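Local coordinates for protein superoxide dismutase (Clostridium difficile, PDB 3TJT) that probably destroys toxic superoxide radicals, converting superoxide into hydrogen peroxide and oxygen at an iron-bearing metal site, at residues Leu29-Asp32 against Lys33-Ala37; Lys118-Phe121 against Gln122-Leu126. All blocks are in the same frame, centred on the assembly; numbering follows the deposited sequence.

Contact 1. Residues Leu29-Asp32 against Lys33-Ala37; sequences LHHD and KHYQA. With FE (Fe (III) ion), chain B.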
loop_
_atom_site.group_PDB
_atom_site.type_symbol
_atom_site.label_atom_id
_atom_site.label_comp_id
_atom_site.label_asym_id
_atom_site.label_seq_id
_atom_site.Cartn_x
_atom_site.Cartn_y
_atom_site.Cartn_z
ATOM N N LEU A 29 -16.190 -5.413 -4.004
ATOM C CA LEU A 29 -14.821 -5.633 -4.450
ATOM C C LEU A 29 -13.982 -6.174 -3.308
ATOM O O LEU A 29 -13.227 -7.127 -3.475
ATOM C CB LEU A 29 -14.206 -4.321 -4.941
ATOM C CG LEU A 29 -14.722 -3.793 -6.283
ATOM C CD1 LEU A 29 -14.405 -2.316 -6.412
ATOM C CD2 LEU A 29 -14.144 -4.574 -7.442
ATOM N N HIS A 30 -14.110 -5.551 -2.149
ATOM C CA HIS A 30 -13.258 -5.879 -1.007
ATOM C C HIS A 30 -13.468 -7.341 -0.606
ATOM O O HIS A 30 -12.510 -8.082 -0.373
ATOM C CB HIS A 30 -13.589 -4.941 0.153
ATOM C CG HIS A 30 -12.469 -4.768 1.132
ATOM N ND1 HIS A 30 -12.592 -3.986 2.259
ATOM C CD2 HIS A 30 -11.201 -5.248 1.140
ATOM C CE1 HIS A 30 -11.455 -4.002 2.931
ATOM N NE2 HIS A 30 -10.597 -4.762 2.274
ATOM N N HIS A 31 -14.727 -7.768 -0.535
ATOM C CA HIS A 31 -15.025 -9.140 -0.133
ATOM C C HIS A 31 -14.881 -10.145 -1.277
ATOM O O HIS A 31 -14.212 -11.171 -1.137
ATOM C CB HIS A 31 -16.447 -9.221 0.461
ATOM C CG HIS A 31 -16.841 -10.596 0.900
ATOM N ND1 HIS A 31 -17.269 -11.569 0.022
ATOM C CD2 HIS A 31 -16.876 -11.158 2.132
ATOM C CE1 HIS A 31 -17.544 -12.674 0.692
ATOM N NE2 HIS A 31 -17.318 -12.449 1.974
ATOM N N ASP A 32 -15.509 -9.856 -2.415
ATOM C CA ASP A 32 -15.597 -10.838 -3.497
ATOM C C ASP A 32 -14.334 -10.947 -4.351
ATOM O O ASP A 32 -14.106 -11.975 -4.979
ATOM C CB ASP A 32 -16.788 -10.547 -4.415
ATOM C CG ASP A 32 -18.124 -10.598 -3.691
ATOM O OD1 ASP A 32 -18.169 -10.958 -2.499
ATOM O OD2 ASP A 32 -19.143 -10.263 -4.323
ATOM N N LYS A 33 -13.537 -9.883 -4.400
ATOM C CA LYS A 33 -12.285 -9.917 -5.155
ATOM C C LYS A 33 -11.035 -10.010 -4.267
ATOM O O LYS A 33 -10.258 -10.954 -4.391
ATOM C CB LYS A 33 -12.166 -8.702 -6.081
ATOM C CG LYS A 33 -13.334 -8.532 -7.030
ATOM C CD LYS A 33 -13.461 -9.690 -7.991
ATOM C CE LYS A 33 -14.635 -9.429 -8.936
ATOM N NZ LYS A 33 -14.938 -10.611 -9.778
ATOM N N HIS A 34 -10.832 -9.029 -3.391
ATOM C CA HIS A 34 -9.593 -8.985 -2.600
ATOM C C HIS A 34 -9.511 -10.127 -1.583
ATOM O O HIS A 34 -8.547 -10.883 -1.563
ATOM C CB HIS A 34 -9.429 -7.642 -1.888
ATOM C CG HIS A 34 -9.247 -6.477 -2.814
ATOM N ND1 HIS A 34 -8.016 -6.122 -3.327
ATOM C CD2 HIS A 34 -10.133 -5.581 -3.311
ATOM C CE1 HIS A 34 -8.153 -5.060 -4.102
ATOM N NE2 HIS A 34 -9.426 -4.710 -4.109
ATOM N N TYR A 35 -10.522 -10.246 -0.734
ATOM C CA TYR A 35 -10.530 -11.308 0.276
ATOM C C TYR A 35 -10.466 -12.674 -0.417
ATOM O O TYR A 35 -9.635 -13.531 -0.077
ATOM C CB TYR A 35 -11.759 -11.114 1.178
ATOM C CG TYR A 35 -12.038 -12.177 2.222
ATOM C CD1 TYR A 35 -11.027 -12.997 2.740
ATOM C CD2 TYR A 35 -13.323 -12.329 2.725
ATOM C CE1 TYR A 35 -11.317 -13.969 3.712
ATOM C CE2 TYR A 35 -13.616 -13.291 3.681
ATOM C CZ TYR A 35 -12.622 -14.103 4.171
ATOM O OH TYR A 35 -12.966 -15.038 5.133
ATOM N N GLN A 36 -11.299 -12.865 -1.435
ATOM C CA GLN A 36 -11.269 -14.090 -2.222
ATOM C C GLN A 36 -9.879 -14.449 -2.768
ATOM O O GLN A 36 -9.485 -15.614 -2.747
ATOM C CB GLN A 36 -12.265 -14.002 -3.381
ATOM C CG GLN A 36 -12.362 -15.276 -4.206
ATOM C CD GLN A 36 -13.163 -16.360 -3.504
ATOM O OE1 GLN A 36 -14.300 -16.136 -3.093
ATOM N NE2 GLN A 36 -12.566 -17.535 -3.350
ATOM N N ALA A 37 -9.150 -13.457 -3.271
ATOM C CA ALA A 37 -7.816 -13.698 -3.824
ATOM C C ALA A 37 -6.832 -14.199 -2.765
ATOM O O ALA A 37 -6.029 -15.088 -3.040
ATOM C CB ALA A 37 -7.265 -12.433 -4.498
HETATM FE FE FE B . -8.452 -4.925 2.427
HETATM O O HOH W 1 -6.303 -4.976 3.025
#

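Contact 2. Residues Lys118-Phe121 against Gln122-Leu126; sequences KQEF and QKSAL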
loop_
_atom_site.group_PDB
_atom_site.type_symbol
_atom_site.label_atom_id
_atom_site.label_comp_id
_atom_site.label_asym_id
_atom_site.label_seq_id
_atom_site.Cartn_x
_atom_site.Cartn_y
_atom_site.Cartn_z
ATOM N N LYS A 118 -10.117 6.790 21.175
ATOM C CA LYS A 118 -10.525 7.064 19.799
ATOM C C LYS A 118 -9.540 7.994 19.088
ATOM O O LYS A 118 -9.188 7.764 17.934
ATOM C CB LYS A 118 -11.939 7.656 19.766
ATOM C CG LYS A 118 -12.511 7.807 18.366
ATOM C CD LYS A 118 -13.969 8.257 18.414
ATOM C CE LYS A 118 -14.532 8.466 17.011
ATOM N NZ LYS A 118 -15.937 8.960 17.057
ATOM N N GLN A 119 -9.101 9.050 19.767
ATOM C CA GLN A 119 -8.154 9.983 19.157
ATOM C C GLN A 119 -6.841 9.294 18.802
ATOM O O GLN A 119 -6.269 9.555 17.740
ATOM C CB GLN A 119 -7.886 11.178 20.073
ATOM C CG GLN A 119 -9.092 12.100 20.215
ATOM C CD GLN A 119 -8.815 13.301 21.102
ATOM O OE1 GLN A 119 -7.661 13.605 21.415
ATOM N NE2 GLN A 119 -9.878 13.997 21.507
ATOM N N GLU A 120 -6.372 8.412 19.684
ATOM C CA GLU A 120 -5.124 7.691 19.439
ATOM C C GLU A 120 -5.270 6.699 18.295
ATOM O O GLU A 120 -4.383 6.579 17.449
ATOM C CB GLU A 120 -4.620 6.973 20.701
ATOM C CG GLU A 120 -3.275 6.264 20.498
ATOM C CD GLU A 120 -2.759 5.564 21.757
ATOM O OE1 GLU A 120 -3.267 5.851 22.866
ATOM O OE2 GLU A 120 -1.845 4.720 21.631
ATOM N N PHE A 121 -6.388 5.987 18.259
ATOM C CA PHE A 121 -6.621 5.034 17.182
ATOM C C PHE A 121 -6.676 5.764 15.839
ATOM O O PHE A 121 -6.062 5.332 14.849
ATOM C CB PHE A 121 -7.917 4.254 17.420
ATOM C CG PHE A 121 -8.127 3.129 16.452
ATOM C CD1 PHE A 121 -7.725 1.843 16.769
ATOM C CD2 PHE A 121 -8.714 3.363 15.215
ATOM C CE1 PHE A 121 -7.910 0.804 15.876
ATOM C CE2 PHE A 121 -8.907 2.335 14.312
ATOM C CZ PHE A 121 -8.501 1.051 14.637
ATOM N N GLN A 122 -7.412 6.869 15.802
ATOM C CA GLN A 122 -7.564 7.614 14.555
ATOM C C GLN A 122 -6.225 8.126 14.034
ATOM O O GLN A 122 -5.956 8.048 12.841
ATOM C CB GLN A 122 -8.565 8.756 14.706
ATOM C CG GLN A 122 -9.981 8.267 14.935
ATOM C CD GLN A 122 -11.024 9.278 14.488
ATOM O OE1 GLN A 122 -12.112 9.360 15.053
ATOM N NE2 GLN A 122 -10.696 10.047 13.456
ATOM N N LYS A 123 -5.386 8.632 14.929
ATOM C CA LYS A 123 -4.065 9.113 14.527
ATOM C C LYS A 123 -3.165 7.982 14.032
ATOM O O LYS A 123 -2.439 8.140 13.042
ATOM C CB LYS A 123 -3.379 9.855 15.674
ATOM C CG LYS A 123 -2.087 10.537 15.242
ATOM C CD LYS A 123 -1.491 11.355 16.369
ATOM C CE LYS A 123 -0.500 12.385 15.832
ATOM N NZ LYS A 123 0.603 11.767 15.042
ATOM N N SER A 124 -3.198 6.847 14.721
ATOM C CA SER A 124 -2.397 5.704 14.289
ATOM C C SER A 124 -2.829 5.228 12.910
ATOM O O SER A 124 -1.986 4.924 12.062
ATOM C CB SER A 124 -2.464 4.552 15.301
ATOM O OG SER A 124 -1.822 4.917 16.516
ATOM N N ALA A 125 -4.141 5.171 12.689
ATOM C CA ALA A 125 -4.682 4.772 11.392
ATOM C C ALA A 125 -4.278 5.765 10.295
ATOM O O ALA A 125 -3.940 5.372 9.167
ATOM C CB ALA A 125 -6.209 4.664 11.468
ATOM N N LEU A 126 -4.314 7.049 10.629
ATOM C CA LEU A 126 -3.989 8.087 9.653
ATOM C C LEU A 126 -2.519 8.048 9.269
ATOM O O LEU A 126 -2.158 8.339 8.131
ATOM C CB LEU A 126 -4.340 9.467 10.208
ATOM C CG LEU A 126 -4.201 10.627 9.219
ATOM C CD1 LEU A 126 -5.292 10.533 8.164
ATOM C CD2 LEU A 126 -4.244 11.974 9.944
#

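Contact 1. Residues Leu29-Asp32 against Lys33-Ala37
Leu-29 O opens a wide, pi-type turn in the N-terminal half of helix 24-46 by taking two donors: Lys-33 N at 2.9 Å, which comes from above the carbonyl plane, and His-34 N on a straighter path with an N-H...O angle of 163°. The shift from i+4 to i+5 is then carried on, for Tyr-35 N reaches His-30 O at 3.0 Å and Gln-36 N makes a weak bond to His-31 O. By Ala-37, whose N bonds to Lys-33 O, ordinary alpha-helical pairing is back. This is a pi-type bulge within the helix.

Among the rings, His-31 and Tyr-35 lie side by side and point the same way. Tyr-35 turns its edge toward the face of His-31, an offset edge-to-face pair with planes at 84° and CD2 to CD2 at 3.8 Å. His-31 is gripped at both nitrogens: ND1 gives a 2.7 Å hydrogen bond to Asp-32 OD1, and NE2 bonds to Lys-9 O. The same carboxylate oxygen is also hydrogen-bonded to Tyr-15 OH. Tyr-35 OH bonds to Lys-9 N, which ties both rings to the backbone of one residue near the start of the chain.

Metal binding falls to His-30. Its CG stands anti to the backbone N (chi1 -156°), and NE2 binds the iron at 2.2 Å, with His-85, Asp-167, His-171 and a water completing the site. His-34 sets its CB at the edge of the His-30 ring; its own ring stacks on His-171, and its NE2 is hydrogen-bonded to Tyr-174 OH of the second subunit.

With ND1 of His-31 tied to a carboxylate and NE2 to a carbonyl oxygen, both nitrogens probably carry protons, which would favour the imidazolium form of that ring.

Contact 2. Residues Lys118-Phe121 against Gln122-Leu126
Lys-118 O receives the amide of Gln-122 at 2.9 Å, the first of four i-to-i+4 hydrogen bonds that follow one another along this part of helix 114-127. Lys-123 N bonds to Gln-119 O at 3.1 Å, Ser-124 N to Glu-120 O at 3.0 Å and Ala-125 N to Phe-121 O at 2.9 Å. The unbroken i-to-i+4 pattern is that of a regular alpha-helix; all four bonds are fairly straight, each N-H...O angle being at least 159°. Ser-124 folds its hydroxyl back beside its own backbone N (chi1 -67°), which puts OG 3.2 Å from Glu-120 O.

Two longer polar side chains find their partners one turn away on the same helix. Lys-123 bends at its last torsion and makes a salt bridge from NZ to Asp-127, while Gln-119 NE2 is hydrogen-bonded to Glu-115.

In the C-terminal domain of the iron/manganese superoxide dismutases, this helix packs against the three-stranded antiparallel sheet. Phe-121, which is buried, lies on that face: with CG anti to the backbone N (chi1 -172°), its side chain touches Ile-146 on strand 144-150 and Ile-164 and Leu-166 on strand 161-167. Ala-125, one turn on, also rests on Leu-166, and Ser-124 touches Ile-146 and Thr-148.

Another flank of the helix carries Lys-118 and Gln-122, whose extended chains run alongside each other in the same direction. Gln-122 lays its aliphatic part over the preceding turn, its CG coming within 3.1 Å of Lys-118 O. Both side chains touch Phe-189, and Gln-122 also reaches Ile-185 and Asp-186 on helix 181-188. That helix meets Ala-125 too, through Ile-185, and Arg-181 NH1 donates a hydrogen bond to Ala-125 O.

From the N terminus, the chain first enters helix 24-46 of the alpha-hairpin domain, where contact 1 joins consecutive turns around residues 29-37. It then runs through helix 72-90 and helix 101-111 before reaching contact 2 on helix 114-127 of the C-terminal domain. Neither contact closes a long loop, and they follow in series without nesting or crossing. Their centres lie 26 Å apart and their nearest atoms about 13 Å, so they do not touch. Further along, past contact 2, strand 161-167 links the two: its Leu-166 touches Phe-121 and Ala-125 of contact 2, while neighbouring Asp-167 binds the same iron as His-30 of contact 1.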